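Local coordinates for protein vanadium-dependent bromoperoxidase (Corallina officinalis, PDB 1QHB) that catalyses the halogenation of organic substrates with bromide and hydrogen peroxide, using a bound vanadate cofactor, as a homododecamer that also binds calcium, which is important for its stability, at residues V243-I248 against L346-V351; V351-N356 against A498-N503. All coordinates share one frame; numbering follows the deposited sequence.

Interaction 1: V243-I248 against L346-V351; sequences VGSKQI and LLANGV
S245 and K246 dock on A348 and N349 in a small loop-to-helix contact, where the irregular chain ahead of strand 251-253 passes the C-terminal end of helix 337-349. The amide of N349 does the polar work from both its ends. OD1 accepts the backbone N-H of K246 at 2.9 Å (K246 N to N349 OD1), and the bond is nearly straight, with an N-H...O angle of 163° and the donor close to the C=O axis. ND2 donates to a water 2.9 Å away, which in turn donates to the carbonyl O of G244. One Asn side chain thus reads the loop backbone at two places, and the two bonds fix its amide flip. Beside it A348 CB packs on the hydroxymethyl group of S245, 3.5 Å from OG. That OG sits between the backbone N and the carbonyl carbon of S245 (chi1 74°), from where it donates to K246 O. K246 lays its aliphatic part along the helix end, CB 3.5 Å from A348 O, while its extended chain carries the amine away. G350, at positive phi, follows with G350 N bonded to L347 O and V351 N to L346 O, the Schellman motif that ends the helix.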
loop_
_atom_site.group_PDB
_atom_site.type_symbol
_atom_site.label_atom_id
_atom_site.label_comp_id
_atom_site.label_asym_id
_atom_site.label_seq_id
_atom_site.Cartn_x
_atom_site.Cartn_y
_atom_site.Cartn_z
ATOM N N VAL A 243 41.846 -11.216 40.567
ATOM C CA VAL A 243 41.805 -12.595 41.004
ATOM C C VAL A 243 41.665 -13.540 39.809
ATOM O O VAL A 243 41.197 -13.165 38.719
ATOM C CB VAL A 243 40.626 -12.908 41.940
ATOM C CG1 VAL A 243 40.581 -11.903 43.074
ATOM C CG2 VAL A 243 39.303 -12.864 41.163
ATOM N N GLY A 244 41.935 -14.794 40.144
ATOM C CA GLY A 244 41.672 -15.901 39.252
ATOM C C GLY A 244 40.283 -16.487 39.592
ATOM O O GLY A 244 39.489 -15.946 40.362
ATOM N N SER A 245 40.057 -17.648 38.959
ATOM C CA SER A 245 38.805 -18.353 39.098
ATOM C C SER A 245 39.133 -19.724 39.626
ATOM O O SER A 245 40.256 -20.204 39.655
ATOM C CB SER A 245 38.190 -18.556 37.708
ATOM O OG SER A 245 38.877 -19.559 36.989
ATOM N N LYS A 246 38.035 -20.425 39.876
ATOM C CA LYS A 246 37.989 -21.844 40.232
ATOM C C LYS A 246 38.623 -22.623 39.075
ATOM O O LYS A 246 38.469 -22.187 37.918
ATOM C CB LYS A 246 36.520 -22.264 40.350
ATOM C CG LYS A 246 36.170 -23.278 41.412
ATOM C CD LYS A 246 34.940 -24.089 41.008
ATOM C CE LYS A 246 34.273 -24.691 42.229
ATOM N NZ LYS A 246 33.130 -25.581 41.893
ATOM N N GLN A 247 39.275 -23.761 39.336
ATOM C CA GLN A 247 39.993 -24.428 38.259
ATOM C C GLN A 247 39.352 -25.785 37.969
ATOM O O GLN A 247 38.611 -26.301 38.789
ATOM C CB GLN A 247 41.474 -24.594 38.616
ATOM C CG GLN A 247 42.182 -23.268 38.945
ATOM C CD GLN A 247 42.474 -22.391 37.754
ATOM O OE1 GLN A 247 42.926 -22.889 36.723
ATOM N NE2 GLN A 247 42.261 -21.073 37.853
ATOM N N ILE A 248 39.629 -26.325 36.807
ATOM C CA ILE A 248 39.132 -27.584 36.305
ATOM C C ILE A 248 39.566 -28.666 37.286
ATOM O O ILE A 248 40.738 -28.709 37.675
ATOM C CB ILE A 248 39.761 -27.908 34.922
ATOM C CG1 ILE A 248 39.434 -26.895 33.825
ATOM C CG2 ILE A 248 39.358 -29.286 34.432
ATOM C CD1 ILE A 248 37.964 -26.617 33.631
ATOM N N LEU A 346 33.176 -15.397 36.366
ATOM C CA LEU A 346 31.823 -15.608 36.852
ATOM C C LEU A 346 31.362 -16.979 36.410
ATOM O O LEU A 346 30.799 -17.716 37.230
ATOM C CB LEU A 346 30.832 -14.538 36.370
ATOM C CG LEU A 346 31.078 -13.097 36.808
ATOM C CD1 LEU A 346 30.228 -12.087 36.074
ATOM C CD2 LEU A 346 30.821 -12.958 38.307
ATOM N N LEU A 347 31.653 -17.377 35.151
ATOM C CA LEU A 347 31.197 -18.709 34.752
ATOM C C LEU A 347 31.932 -19.782 35.517
ATOM O O LEU A 347 31.316 -20.756 35.998
ATOM C CB LEU A 347 31.351 -18.959 33.247
ATOM C CG LEU A 347 30.434 -18.104 32.352
ATOM C CD1 LEU A 347 30.900 -18.139 30.912
ATOM C CD2 LEU A 347 29.001 -18.646 32.496
ATOM N N ALA A 348 33.257 -19.654 35.611
ATOM C CA ALA A 348 34.056 -20.654 36.318
ATOM C C ALA A 348 33.728 -20.715 37.808
ATOM O O ALA A 348 33.687 -21.774 38.422
ATOM C CB ALA A 348 35.527 -20.297 36.085
ATOM N N ASN A 349 33.416 -19.606 38.485
ATOM C CA ASN A 349 33.026 -19.612 39.879
ATOM C C ASN A 349 31.594 -20.046 40.100
ATOM O O ASN A 349 31.216 -20.274 41.258
ATOM C CB ASN A 349 33.299 -18.207 40.467
ATOM C CG ASN A 349 34.797 -17.995 40.637
ATOM O OD1 ASN A 349 35.591 -18.862 40.248
ATOM N ND2 ASN A 349 35.124 -16.915 41.259
ATOM N N GLY A 350 30.765 -20.247 39.065
ATOM C CA GLY A 350 29.417 -20.738 39.305
ATOM C C GLY A 350 28.476 -19.637 39.760
ATOM O O GLY A 350 27.434 -19.983 40.328
ATOM N N VAL A 351 28.759 -18.349 39.568
ATOM C CA VAL A 351 27.749 -17.344 39.911
ATOM C C VAL A 351 26.490 -17.570 39.064
ATOM O O VAL A 351 26.570 -17.899 37.888
ATOM C CB VAL A 351 28.341 -15.960 39.642
ATOM C CG1 VAL A 351 27.255 -14.917 39.878
ATOM C CG2 VAL A 351 29.615 -15.796 40.483
HETATM O O HOH W 1 37.761 -16.310 42.155
#

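Interaction 2: V351-N356 against A498-N503; sequences VPFDPN and AFFDAN
F353, F499 and F500 form an aromatic cluster in which the other two rings meet F353 differently. F499 turns its edge to the face of F353 in an offset edge-to-face pair, the planes at 84° and CD1 of F353 3.8 Å from CD1 of F499. The F500 ring is only obliquely inclined to F353, by 39°, with F353 CE1 3.7 Å from F500 CE1 and F353 CD1 over one face of F500 toward its rim. F353 can reach both because its CG lies beside the backbone N, anti to the carbonyl carbon (chi1 -70°), which brings the ring back to the 498-503 segment. V351 O approaches F500 in the ring plane, at the edge.

Two backbone bonds hold the two segments in a single beta bridge between F353 and F500: D501 N to P352 O and D354 N to F499 O, each 2.9 Å. The acid group of D354 extends past this bridge to the helix end, where OD2 lies 2.6 Å from A498 O. The backbone N of N585 donates a hydrogen bond to OD2. Its OD1 takes the N-H of N356 at 3.1 Å, closing an Asx turn. With an alanine in place of D354, the N-H groups of N356 and N585 would probably lose this acceptor and the turn would be likely to relax. P355 CD rests on D501 CG, whose carboxylate makes a salt bridge to R44 of a neighbouring subunit.

The contact thus ties the loop after helix 337-349 to the end of helix 484-499, with L346 and L347 against F500, V530 of helix 530-548 against V351, and strand 585-587 beside N356.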
loop_
_atom_site.group_PDB
_atom_site.type_symbol
_atom_site.label_atom_id
_atom_site.label_comp_id
_atom_site.label_asym_id
_atom_site.label_seq_id
_atom_site.Cartn_x
_atom_site.Cartn_y
_atom_site.Cartn_z
ATOM N N VAL A 351 28.759 -18.349 39.568
ATOM C CA VAL A 351 27.749 -17.344 39.911
ATOM C C VAL A 351 26.490 -17.570 39.064
ATOM O O VAL A 351 26.570 -17.899 37.888
ATOM C CB VAL A 351 28.341 -15.960 39.642
ATOM C CG1 VAL A 351 27.255 -14.917 39.878
ATOM C CG2 VAL A 351 29.615 -15.796 40.483
ATOM N N PRO A 352 25.304 -17.539 39.652
ATOM C CA PRO A 352 24.063 -17.861 38.982
ATOM C C PRO A 352 23.664 -16.855 37.906
ATOM O O PRO A 352 24.030 -15.704 37.992
ATOM C CB PRO A 352 22.963 -17.826 40.024
ATOM C CG PRO A 352 23.652 -17.640 41.346
ATOM C CD PRO A 352 25.080 -17.216 41.102
ATOM N N PHE A 353 22.935 -17.346 36.899
ATOM C CA PHE A 353 22.430 -16.444 35.874
ATOM C C PHE A 353 21.244 -15.664 36.479
ATOM O O PHE A 353 20.737 -16.007 37.545
ATOM C CB PHE A 353 22.030 -17.245 34.613
ATOM C CG PHE A 353 23.208 -17.817 33.879
ATOM C CD1 PHE A 353 24.261 -17.021 33.461
ATOM C CD2 PHE A 353 23.299 -19.165 33.626
ATOM C CE1 PHE A 353 25.335 -17.555 32.793
ATOM C CE2 PHE A 353 24.376 -19.721 32.966
ATOM C CZ PHE A 353 25.401 -18.916 32.548
ATOM N N ASP A 354 20.823 -14.598 35.856
ATOM C CA ASP A 354 19.626 -13.850 36.288
ATOM C C ASP A 354 18.481 -14.834 36.445
ATOM O O ASP A 354 18.167 -15.674 35.594
ATOM C CB ASP A 354 19.397 -12.846 35.178
ATOM C CG ASP A 354 18.236 -11.917 35.334
ATOM O OD1 ASP A 354 17.271 -12.156 36.102
ATOM O OD2 ASP A 354 18.339 -10.897 34.610
ATOM N N PRO A 355 17.870 -14.883 37.631
ATOM C CA PRO A 355 16.832 -15.874 37.919
ATOM C C PRO A 355 15.539 -15.706 37.135
ATOM O O PRO A 355 14.796 -16.658 37.042
ATOM C CB PRO A 355 16.583 -15.721 39.407
ATOM C CG PRO A 355 16.948 -14.285 39.672
ATOM C CD PRO A 355 18.149 -14.015 38.781
ATOM N N ASN A 356 15.314 -14.585 36.447
ATOM C CA ASN A 356 14.183 -14.408 35.564
ATOM C C ASN A 356 14.373 -15.001 34.166
ATOM O O ASN A 356 13.393 -14.938 33.411
ATOM C CB ASN A 356 13.894 -12.909 35.480
ATOM C CG ASN A 356 13.472 -12.487 36.869
ATOM O OD1 ASN A 356 12.458 -12.950 37.382
ATOM N ND2 ASN A 356 14.242 -11.644 37.491
ATOM N N ALA A 498 22.703 -7.741 33.329
ATOM C CA ALA A 498 21.433 -8.261 32.923
ATOM C C ALA A 498 21.481 -9.796 32.945
ATOM O O ALA A 498 20.481 -10.430 33.290
ATOM C CB ALA A 498 21.069 -7.869 31.478
ATOM N N PHE A 499 22.579 -10.369 32.466
ATOM C CA PHE A 499 22.581 -11.808 32.279
ATOM C C PHE A 499 22.847 -12.608 33.542
ATOM O O PHE A 499 22.417 -13.770 33.627
ATOM C CB PHE A 499 23.684 -12.106 31.241
ATOM C CG PHE A 499 23.256 -13.208 30.326
ATOM C CD1 PHE A 499 23.319 -14.521 30.735
ATOM C CD2 PHE A 499 22.773 -12.909 29.085
ATOM C CE1 PHE A 499 22.915 -15.533 29.875
ATOM C CE2 PHE A 499 22.327 -13.894 28.236
ATOM C CZ PHE A 499 22.413 -15.206 28.634
ATOM N N PHE A 500 23.619 -12.048 34.449
ATOM C CA PHE A 500 24.011 -12.753 35.677
ATOM C C PHE A 500 23.144 -12.267 36.838
ATOM O O PHE A 500 22.422 -11.267 36.652
ATOM C CB PHE A 500 25.480 -12.570 36.103
ATOM C CG PHE A 500 26.417 -13.445 35.323
ATOM C CD1 PHE A 500 26.732 -14.730 35.706
ATOM C CD2 PHE A 500 27.003 -12.938 34.158
ATOM C CE1 PHE A 500 27.580 -15.508 34.940
ATOM C CE2 PHE A 500 27.826 -13.727 33.389
ATOM C CZ PHE A 500 28.146 -15.018 33.778
ATOM N N ASP A 501 23.118 -12.977 37.953
ATOM C CA ASP A 501 22.317 -12.530 39.116
ATOM C C ASP A 501 23.172 -11.431 39.715
ATOM O O ASP A 501 24.112 -11.752 40.524
ATOM C CB ASP A 501 22.131 -13.693 40.095
ATOM C CG ASP A 501 21.218 -13.413 41.252
ATOM O OD1 ASP A 501 20.748 -12.277 41.432
ATOM O OD2 ASP A 501 20.903 -14.322 42.052
ATOM N N ALA A 502 23.035 -10.197 39.297
ATOM C CA ALA A 502 23.937 -9.116 39.672
ATOM C C ALA A 502 24.061 -8.781 41.137
ATOM O O ALA A 502 25.098 -8.197 41.545
ATOM C CB ALA A 502 23.516 -7.876 38.888
ATOM N N ASN A 503 23.041 -9.036 41.939
ATOM C CA ASN A 503 23.097 -8.729 43.367
ATOM C C ASN A 503 23.633 -9.882 44.206
ATOM O O ASN A 503 23.634 -9.795 45.433
ATOM C CB ASN A 503 21.698 -8.335 43.896
ATOM C CG ASN A 503 21.319 -7.022 43.267
ATOM O OD1 ASN A 503 22.005 -6.029 43.224
ATOM N ND2 ASN A 503 20.195 -6.869 42.642
#

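In the fold
Interactions 1 and 2 follow one another along the chain and share V351, just beyond the end of helix 337-349; their centres lie 15 Å apart. They also touch through the last turn of that helix: L347 CD2 is 3.6 Å from F353 CZ, and L346 CB is 3.7 Å from F500 CE1. One face of the turn therefore meets the loop 243-248 while its leucines join the aromatic cluster. Beyond 351-356 the chain runs on to the calcium site, with the F353 side chain about 9 Å from the bound ion and the P355 side chain about 8 Å from that of the calcium ligand Q361. Interaction 1 lies away from the annotated sites.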